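Local coordinates for protein citrate synthase (PDB 6ABW) that probably catalyses the condensation of acetyl-CoA with oxaloacetate and water to citrate and CoA, the entry step of the tricarboxylic acid cycle, at residues T127-A132 with Y361-H366; A156-S161 with L169-S174. All blocks are in the same frame, centred on the assembly; numbering follows the deposited sequence.

Contact 1: residues T127-A132 with Y361-H366; sequences TNRDNA and YVEDQH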
ATOM      1  N   THR A 127     -16.003  13.734  10.045  1.00 15.80           N
ATOM      2  CA  THR A 127     -14.743  14.327   9.675  1.00 15.80           C
ATOM      3  C   THR A 127     -14.013  13.667   8.461  1.00 15.14           C
ATOM      4  O   THR A 127     -13.022  14.219   8.060  1.00 14.81           O
ATOM      5  CB  THR A 127     -13.753  14.343  10.860  1.00 17.16           C
ATOM      6  OG1 THR A 127     -13.478  13.020  11.334  1.00 15.02           O
ATOM      7  CG2 THR A 127     -14.327  15.200  11.972  1.00 20.07           C
ATOM      8  N   ASN A 128     -14.529  12.584   7.920  1.00 13.67           N
ATOM      9  CA  ASN A 128     -13.862  11.878   6.789  1.00 11.90           C
ATOM     10  C   ASN A 128     -13.571  12.862   5.619  1.00 12.40           C
ATOM     11  O   ASN A 128     -12.444  12.894   5.043  1.00 12.22           O
ATOM     12  CB  ASN A 128     -14.710  10.716   6.296  1.00 11.67           C
ATOM     13  CG  ASN A 128     -14.755   9.525   7.212  1.00 11.50           C
ATOM     14  OD1 ASN A 128     -13.799   9.264   7.996  1.00 13.45           O
ATOM     15  ND2 ASN A 128     -15.831   8.754   7.129  1.00 12.33           N
ATOM     16  N   ARG A 129     -14.527  13.720   5.268  1.00 12.95           N
ATOM     17  CA  ARG A 129     -14.397  14.566   4.111  1.00 13.61           C
ATOM     18  C   ARG A 129     -13.433  15.681   4.393  1.00 14.94           C
ATOM     19  O   ARG A 129     -12.632  15.993   3.547  1.00 14.30           O
ATOM     20  CB  ARG A 129     -15.771  15.024   3.609  1.00 13.67           C
ATOM     21  CG  ARG A 129     -16.614  13.892   3.114  1.00 14.60           C
ATOM     22  CD  ARG A 129     -18.114  14.297   3.004  1.00 14.91           C
ATOM     23  NE  ARG A 129     -18.889  13.169   2.545  1.00 15.89           N
ATOM     24  CZ  ARG A 129     -19.135  12.096   3.289  1.00 17.93           C
ATOM     25  NH1 ARG A 129     -18.727  12.021   4.575  1.00 18.34           N
ATOM     26  NH2 ARG A 129     -19.713  11.075   2.761  1.00 16.59           N
ATOM     27  N   ASP A 130     -13.465  16.249   5.617  1.00 14.26           N
ATOM     28  CA  ASP A 130     -12.480  17.242   6.015  1.00 17.91           C
ATOM     29  C   ASP A 130     -11.055  16.633   5.950  1.00 14.79           C
ATOM     30  O   ASP A 130     -10.112  17.338   5.571  1.00 14.41           O
ATOM     31  CB  ASP A 130     -12.703  17.771   7.440  1.00 21.36           C
ATOM     32  CG  ASP A 130     -14.023  18.626   7.622  1.00 31.67           C
ATOM     33  OD1 ASP A 130     -14.595  19.226   6.680  1.00 36.40           O
ATOM     34  OD2 ASP A 130     -14.467  18.710   8.802  1.00 41.41           O
ATOM     35  N   ASN A 131     -10.887  15.410   6.432  1.00 13.97           N
ATOM     36  CA  ASN A 131      -9.570  14.717   6.367  1.00 14.25           C
ATOM     37  C   ASN A 131      -9.111  14.533   4.916  1.00 13.76           C
ATOM     38  O   ASN A 131      -7.966  14.715   4.632  1.00 13.31           O
ATOM     39  CB  ASN A 131      -9.628  13.356   7.081  1.00 15.64           C
ATOM     40  CG  ASN A 131      -9.841  13.508   8.626  1.00 17.61           C
ATOM     41  OD1 ASN A 131     -10.291  12.575   9.314  1.00 19.63           O
ATOM     42  ND2 ASN A 131      -9.508  14.646   9.140  1.00 14.85           N
ATOM     43  N   ALA A 132     -10.029  14.213   4.008  1.00 11.24           N
ATOM     44  CA  ALA A 132      -9.688  14.077   2.582  1.00 11.90           C
ATOM     45  C   ALA A 132      -9.260  15.403   1.935  1.00 11.37           C
ATOM     46  O   ALA A 132      -8.304  15.471   1.121  1.00 12.01           O
ATOM     47  CB  ALA A 132     -10.852  13.491   1.861  1.00 11.66           C
ATOM     48  N   TYR A 361     -16.955   3.780   0.152  1.00 15.33           N
ATOM     49  CA  TYR A 361     -16.864   2.406   0.536  1.00 16.95           C
ATOM     50  C   TYR A 361     -16.992   2.166   2.047  1.00 15.55           C
ATOM     51  O   TYR A 361     -17.760   1.279   2.465  1.00 20.71           O
ATOM     52  CB  TYR A 361     -15.584   1.777  -0.038  1.00 19.63           C
ATOM     53  CG  TYR A 361     -15.494   0.311   0.211  1.00 22.24           C
ATOM     54  CD1 TYR A 361     -16.170  -0.599  -0.593  1.00 27.52           C
ATOM     55  CD2 TYR A 361     -14.742  -0.157   1.266  1.00 28.58           C
ATOM     56  CE1 TYR A 361     -16.061  -1.975  -0.349  1.00 33.16           C
ATOM     57  CE2 TYR A 361     -14.644  -1.504   1.544  1.00 34.57           C
ATOM     58  CZ  TYR A 361     -15.296  -2.426   0.739  1.00 39.68           C
ATOM     59  OH  TYR A 361     -15.159  -3.782   1.080  1.00 44.07           O
ATOM     60  N   VAL A 362     -16.258   2.921   2.854  1.00 15.10           N
ATOM     61  CA  VAL A 362     -16.249   2.714   4.292  1.00 16.42           C
ATOM     62  C   VAL A 362     -17.662   3.096   4.821  1.00 18.73           C
ATOM     63  O   VAL A 362     -18.206   2.384   5.699  1.00 19.22           O
ATOM     64  CB  VAL A 362     -15.163   3.538   4.996  1.00 15.69           C
ATOM     65  CG1 VAL A 362     -15.339   3.539   6.477  1.00 18.31           C
ATOM     66  CG2 VAL A 362     -13.724   3.005   4.663  1.00 16.58           C
ATOM     67  N   GLU A 363     -18.215   4.200   4.322  1.00 15.77           N
ATOM     68  CA  GLU A 363     -19.475   4.724   4.927  1.00 20.32           C
ATOM     69  C   GLU A 363     -20.664   3.879   4.546  1.00 24.68           C
ATOM     70  O   GLU A 363     -21.595   3.797   5.300  1.00 27.61           O
ATOM     71  CB  GLU A 363     -19.678   6.185   4.607  1.00 19.78           C
ATOM     72  CG  GLU A 363     -18.724   7.079   5.336  1.00 19.31           C
ATOM     73  CD  GLU A 363     -18.995   8.565   5.113  1.00 18.88           C
ATOM     74  OE1 GLU A 363     -20.036   8.869   4.400  1.00 20.64           O
ATOM     75  OE2 GLU A 363     -18.209   9.471   5.586  1.00 17.89           O
ATOM     76  N   ASP A 364     -20.644   3.211   3.409  1.00 28.85           N
ATOM     77  CA  ASP A 364     -21.858   2.595   2.930  1.00 42.92           C
ATOM     78  C   ASP A 364     -21.763   1.111   3.000  1.00 44.74           C
ATOM     79  O   ASP A 364     -22.648   0.447   3.523  1.00 38.93           O
ATOM     80  CB  ASP A 364     -22.178   3.134   1.505  1.00 55.99           C
ATOM     81  CG  ASP A 364     -23.454   2.526   0.883  1.00 69.11           C
ATOM     82  OD1 ASP A 364     -24.415   2.179   1.618  1.00 83.41           O
ATOM     83  OD2 ASP A 364     -23.503   2.414  -0.364  1.00 74.25           O
ATOM     84  N   GLN A 365     -20.640   0.598   2.526  1.00 54.05           N
ATOM     85  CA  GLN A 365     -20.542  -0.770   1.983  1.00 57.52           C
ATOM     86  C   GLN A 365     -19.287  -1.438   2.533  1.00 58.84           C
ATOM     87  O   GLN A 365     -18.625  -2.246   1.858  1.00 47.04           O
ATOM     88  CB  GLN A 365     -20.539  -0.730   0.438  1.00 55.90           C
ATOM     89  CG  GLN A 365     -20.397   0.680  -0.116  1.00 52.75           C
ATOM     90  CD  GLN A 365     -20.303   0.786  -1.621  1.00 53.67           C
ATOM     91  OE1 GLN A 365     -19.978   1.878  -2.159  1.00 43.64           O
ATOM     92  NE2 GLN A 365     -20.609  -0.330  -2.326  1.00 47.22           N
ATOM     93  N   HIS A 366     -18.968  -1.084   3.776  1.00 62.29           N
ATOM     94  CA  HIS A 366     -17.788  -1.616   4.395  1.00 68.38           C
ATOM     95  C   HIS A 366     -18.051  -3.112   4.660  1.00 75.95           C
ATOM     96  O   HIS A 366     -18.861  -3.475   5.526  1.00 62.66           O
ATOM     97  CB  HIS A 366     -17.428  -0.878   5.686  1.00 66.58           C
ATOM     98  CG  HIS A 366     -16.365  -1.576   6.454  1.00 64.44           C
ATOM     99  ND1 HIS A 366     -16.623  -2.254   7.623  1.00 61.71           N
ATOM    100  CD2 HIS A 366     -15.070  -1.814   6.151  1.00 62.67           C
ATOM    101  CE1 HIS A 366     -15.515  -2.835   8.040  1.00 62.53           C
ATOM    102  NE2 HIS A 366     -14.560  -2.591   7.161  1.00 58.26           N
TER

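Contact 2: residues A156-S161 with L169-S174; sequences AIPEPS and LKASFS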
ATOM      1  N   ALA A 156       9.811  24.176  -1.266  1.00 17.57           N
ATOM      2  CA  ALA A 156       8.821  25.266  -1.263  1.00 18.11           C
ATOM      3  C   ALA A 156       7.473  24.707  -0.878  1.00 20.94           C
ATOM      4  O   ALA A 156       7.014  23.740  -1.507  1.00 20.63           O
ATOM      5  CB  ALA A 156       8.684  25.873  -2.644  1.00 17.61           C
ATOM      6  N   ILE A 157       6.794  25.375   0.022  1.00 18.70           N
ATOM      7  CA  ILE A 157       5.432  24.983   0.453  1.00 20.65           C
ATOM      8  C   ILE A 157       4.423  25.829  -0.267  1.00 20.11           C
ATOM      9  O   ILE A 157       4.549  27.088  -0.289  1.00 19.56           O
ATOM     10  CB  ILE A 157       5.285  25.214   1.981  1.00 24.73           C
ATOM     11  CG1 ILE A 157       6.448  24.546   2.757  1.00 24.81           C
ATOM     12  CG2 ILE A 157       3.892  24.757   2.497  1.00 22.94           C
ATOM     13  CD1 ILE A 157       6.525  23.033   2.605  1.00 23.77           C
ATOM     14  N   PRO A 158       3.388  25.199  -0.878  1.00 17.02           N
ATOM     15  CA  PRO A 158       2.313  26.029  -1.444  1.00 16.85           C
ATOM     16  C   PRO A 158       1.712  27.013  -0.458  1.00 19.03           C
ATOM     17  O   PRO A 158       1.548  26.708   0.724  1.00 17.65           O
ATOM     18  CB  PRO A 158       1.298  25.051  -1.905  1.00 15.85           C
ATOM     19  CG  PRO A 158       2.091  23.717  -2.077  1.00 16.34           C
ATOM     20  CD  PRO A 158       3.079  23.767  -0.968  1.00 17.17           C
ATOM     21  N   GLU A 159       1.399  28.182  -0.975  1.00 19.61           N
ATOM     22  CA  GLU A 159       0.772  29.246  -0.186  1.00 22.96           C
ATOM     23  C   GLU A 159      -0.533  29.634  -0.794  1.00 23.40           C
ATOM     24  O   GLU A 159      -0.744  29.439  -2.009  1.00 20.13           O
ATOM     25  CB  GLU A 159       1.669  30.458  -0.171  1.00 25.17           C
ATOM     26  CG  GLU A 159       3.016  30.071   0.315  1.00 29.19           C
ATOM     27  CD  GLU A 159       3.870  31.239   0.683  1.00 37.13           C
ATOM     28  OE1 GLU A 159       3.976  32.206  -0.115  1.00 47.82           O
ATOM     29  OE2 GLU A 159       4.454  31.146   1.763  1.00 41.47           O
ATOM     30  N   PRO A 160      -1.423  30.227   0.019  1.00 23.08           N
ATOM     31  CA  PRO A 160      -2.692  30.696  -0.493  1.00 22.88           C
ATOM     32  C   PRO A 160      -2.562  31.551  -1.732  1.00 23.29           C
ATOM     33  O   PRO A 160      -1.591  32.284  -1.917  1.00 22.32           O
ATOM     34  CB  PRO A 160      -3.233  31.536   0.649  1.00 28.09           C
ATOM     35  CG  PRO A 160      -2.576  30.973   1.838  1.00 28.16           C
ATOM     36  CD  PRO A 160      -1.180  30.771   1.370  1.00 24.13           C
ATOM     37  N   SER A 161      -3.515  31.404  -2.643  1.00 20.98           N
ATOM     38  CA  SER A 161      -3.566  32.198  -3.885  1.00 20.65           C
ATOM     39  C   SER A 161      -4.973  32.129  -4.353  1.00 18.65           C
ATOM     40  O   SER A 161      -5.850  31.568  -3.683  1.00 19.84           O
ATOM     41  CB  SER A 161      -2.552  31.716  -4.973  1.00 22.09           C
ATOM     42  OG  SER A 161      -3.009  30.552  -5.675  1.00 19.86           O
ATOM     43  N   LEU A 169       1.497  25.404  -9.010  1.00 11.55           N
ATOM     44  CA  LEU A 169       2.468  25.838  -9.997  1.00 11.88           C
ATOM     45  C   LEU A 169       3.511  26.816  -9.440  1.00 12.46           C
ATOM     46  O   LEU A 169       4.676  26.708  -9.774  1.00 12.55           O
ATOM     47  CB  LEU A 169       1.794  26.442 -11.200  1.00 12.22           C
ATOM     48  CG  LEU A 169       0.925  25.542 -12.082  1.00 13.62           C
ATOM     49  CD1 LEU A 169       0.177  26.396 -13.094  1.00 15.93           C
ATOM     50  CD2 LEU A 169       1.748  24.480 -12.771  1.00 14.71           C
ATOM     51  N   LYS A 170       3.094  27.732  -8.582  1.00 12.67           N
ATOM     52  CA  LYS A 170       4.039  28.622  -7.944  1.00 15.95           C
ATOM     53  C   LYS A 170       4.996  27.924  -7.018  1.00 15.30           C
ATOM     54  O   LYS A 170       6.177  28.248  -7.020  1.00 16.85           O
ATOM     55  CB  LYS A 170       3.299  29.707  -7.182  1.00 20.54           C
ATOM     56  CG  LYS A 170       2.660  30.712  -8.078  1.00 25.64           C
ATOM     57  CD  LYS A 170       2.144  31.887  -7.205  1.00 35.43           C
ATOM     58  CE  LYS A 170       3.314  32.750  -6.683  1.00 42.42           C
ATOM     59  NZ  LYS A 170       2.882  33.670  -5.597  1.00 49.87           N
ATOM     60  N   ALA A 171       4.529  26.940  -6.249  1.00 14.51           N
ATOM     61  CA  ALA A 171       5.434  26.170  -5.382  1.00 14.43           C
ATOM     62  C   ALA A 171       6.388  25.349  -6.232  1.00 14.65           C
ATOM     63  O   ALA A 171       7.623  25.322  -6.002  1.00 15.20           O
ATOM     64  CB  ALA A 171       4.643  25.260  -4.432  1.00 14.40           C
ATOM     65  N   SER A 172       5.854  24.710  -7.275  1.00 12.67           N
ATOM     66  CA  SER A 172       6.694  23.911  -8.172  1.00 12.48           C
ATOM     67  C   SER A 172       7.872  24.657  -8.838  1.00 13.87           C
ATOM     68  O   SER A 172       9.005  24.138  -8.931  1.00 12.93           O
ATOM     69  CB  SER A 172       5.833  23.251  -9.265  1.00 12.60           C
ATOM     70  OG  SER A 172       4.951  22.290  -8.690  1.00 12.45           O
ATOM     71  N   PHE A 173       7.573  25.878  -9.331  1.00 13.43           N
ATOM     72  CA  PHE A 173       8.509  26.517 -10.216  1.00 15.29           C
ATOM     73  C   PHE A 173       9.116  27.852  -9.731  1.00 17.99           C
ATOM     74  O   PHE A 173      10.040  28.385 -10.420  1.00 19.68           O
ATOM     75  CB  PHE A 173       7.751  26.747 -11.543  1.00 15.42           C
ATOM     76  CG  PHE A 173       7.347  25.463 -12.238  1.00 15.05           C
ATOM     77  CD1 PHE A 173       8.313  24.545 -12.592  1.00 16.06           C
ATOM     78  CD2 PHE A 173       6.045  25.260 -12.612  1.00 15.41           C
ATOM     79  CE1 PHE A 173       7.960  23.365 -13.261  1.00 16.93           C
ATOM     80  CE2 PHE A 173       5.664  24.054 -13.258  1.00 16.26           C
ATOM     81  CZ  PHE A 173       6.615  23.129 -13.560  1.00 15.09           C
ATOM     82  N   SER A 174       8.627  28.378  -8.632  1.00 21.29           N
ATOM     83  CA  SER A 174       9.114  29.709  -8.099  1.00 24.52           C
ATOM     84  C   SER A 174       9.014  30.839  -9.152  1.00 30.97           C
ATOM     85  O   SER A 174       9.962  31.574  -9.374  1.00 31.45           O
ATOM     86  CB  SER A 174      10.575  29.626  -7.675  1.00 24.10           C
ATOM     87  OG  SER A 174      10.832  28.575  -6.753  1.00 25.59           O
TER

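Contact 1: residues T127-A132 with Y361-H366
Glu363 reaches out from the last turns of helix 342-365 and brings its carboxylate up to the side chains of Asn128 and Arg129, neighbours in the first turn of helix 128-151. The backbones stay well apart, the nearest CA atoms being those of Asn128 and Glu363 at 9.3 Å, and polar side chains bridge the distance. With CG anti to its own carbonyl carbon (chi1 -71°) and the chain straight beyond it, Glu363 spends its full length on the reach. Arg129 meets the carboxylate end-on with both terminal nitrogens. Arg129 NH2 gives Glu363 OE1 an almost straight bond of 2.8 Å that lies in the guanidinium plane but comes from outside the carboxylate plane. Arg129 NH1 bonds to Glu363 OE2 on its syn side, also at 2.8 Å, along a more bent path (142°). The salt bridge is therefore twisted, its two planes standing 43° apart. Asn128 comes from the opposite direction to Glu363, and its ND2 donates to the anti lone pair of Glu363 OE2 at 2.9 Å, nearly straight and in the amide plane. OE2 thus accepts two bonds, one on each lone pair, which, with the bond to OE1, should restrict the rotation of the carboxylate. Asn124 N holds Asn128 OD1, so the amide is anchored at both ends. Replacing Glu363 with an alanine would probably cost the Arg129 guanidinium its counter-charge here, leaving it freer to turn, and Asn128 ND2 this acceptor. The arrangement is a bidentate arginine-glutamate salt bridge with an added amide donor, joining the start of helix 128-151 to the C-terminal part of helix 342-365 in the largely helical citrate synthase fold, away from the acetyl-CoA site.

Contact 2: residues A156-S161 with L169-S174
Ala171 CB, on the face of helix 164-173 turned to the preceding loop, sits against the ring of Pro158. The methyl lies 3.8 Å from Pro158 CG and equally close to Pro158 N, and all five ring atoms are at similar distances, so that it sits over one face of the pyrrolidine ring. The backbones can come close because the helix offers nothing larger than a methyl: Pro158 CA and Ala171 CA are 5.0 Å apart. Ala156 adds a second point of contact. Its CB points toward the helix and rests 3.6 Å from the carbonyl oxygen of Ala171, while the two alanine methyls are 4.5 Å apart. No hydrogen bond joins the two segments here; the contact is van der Waals in character. Pro158 also touches Ser140 and Thr141 of helix 128-151, and the loop is tied to that helix by Ala156 O, which accepts from Asn145 ND2. The extended loop thus runs between helices 128-151 and 164-173, with Pro158 wedged against both: a connecting loop between consecutive helices that folds back onto the second, within the largely helical body of the citrate synthase fold.

Both contacts are partly buried, with their centres about 20 and 19 Å from the centre of the chain, and avoid the annotated sites, yet they differ in reach and chemistry. Contact 1 brings together helices 128-151 and 342-365, more than two hundred residues apart in sequence, through charged and amide groups. Contact 2 is local and mainly apolar, with no hydrogen bond across it, packing the loop that follows helix 128-151 onto helix 164-173. Helix 128-151 links them: its first turn takes part in contact 1, and residues farther along it help hold the loop of contact 2. The contact centres are 29 Å apart and the nearest atoms about 14 Å, so neither touches the other.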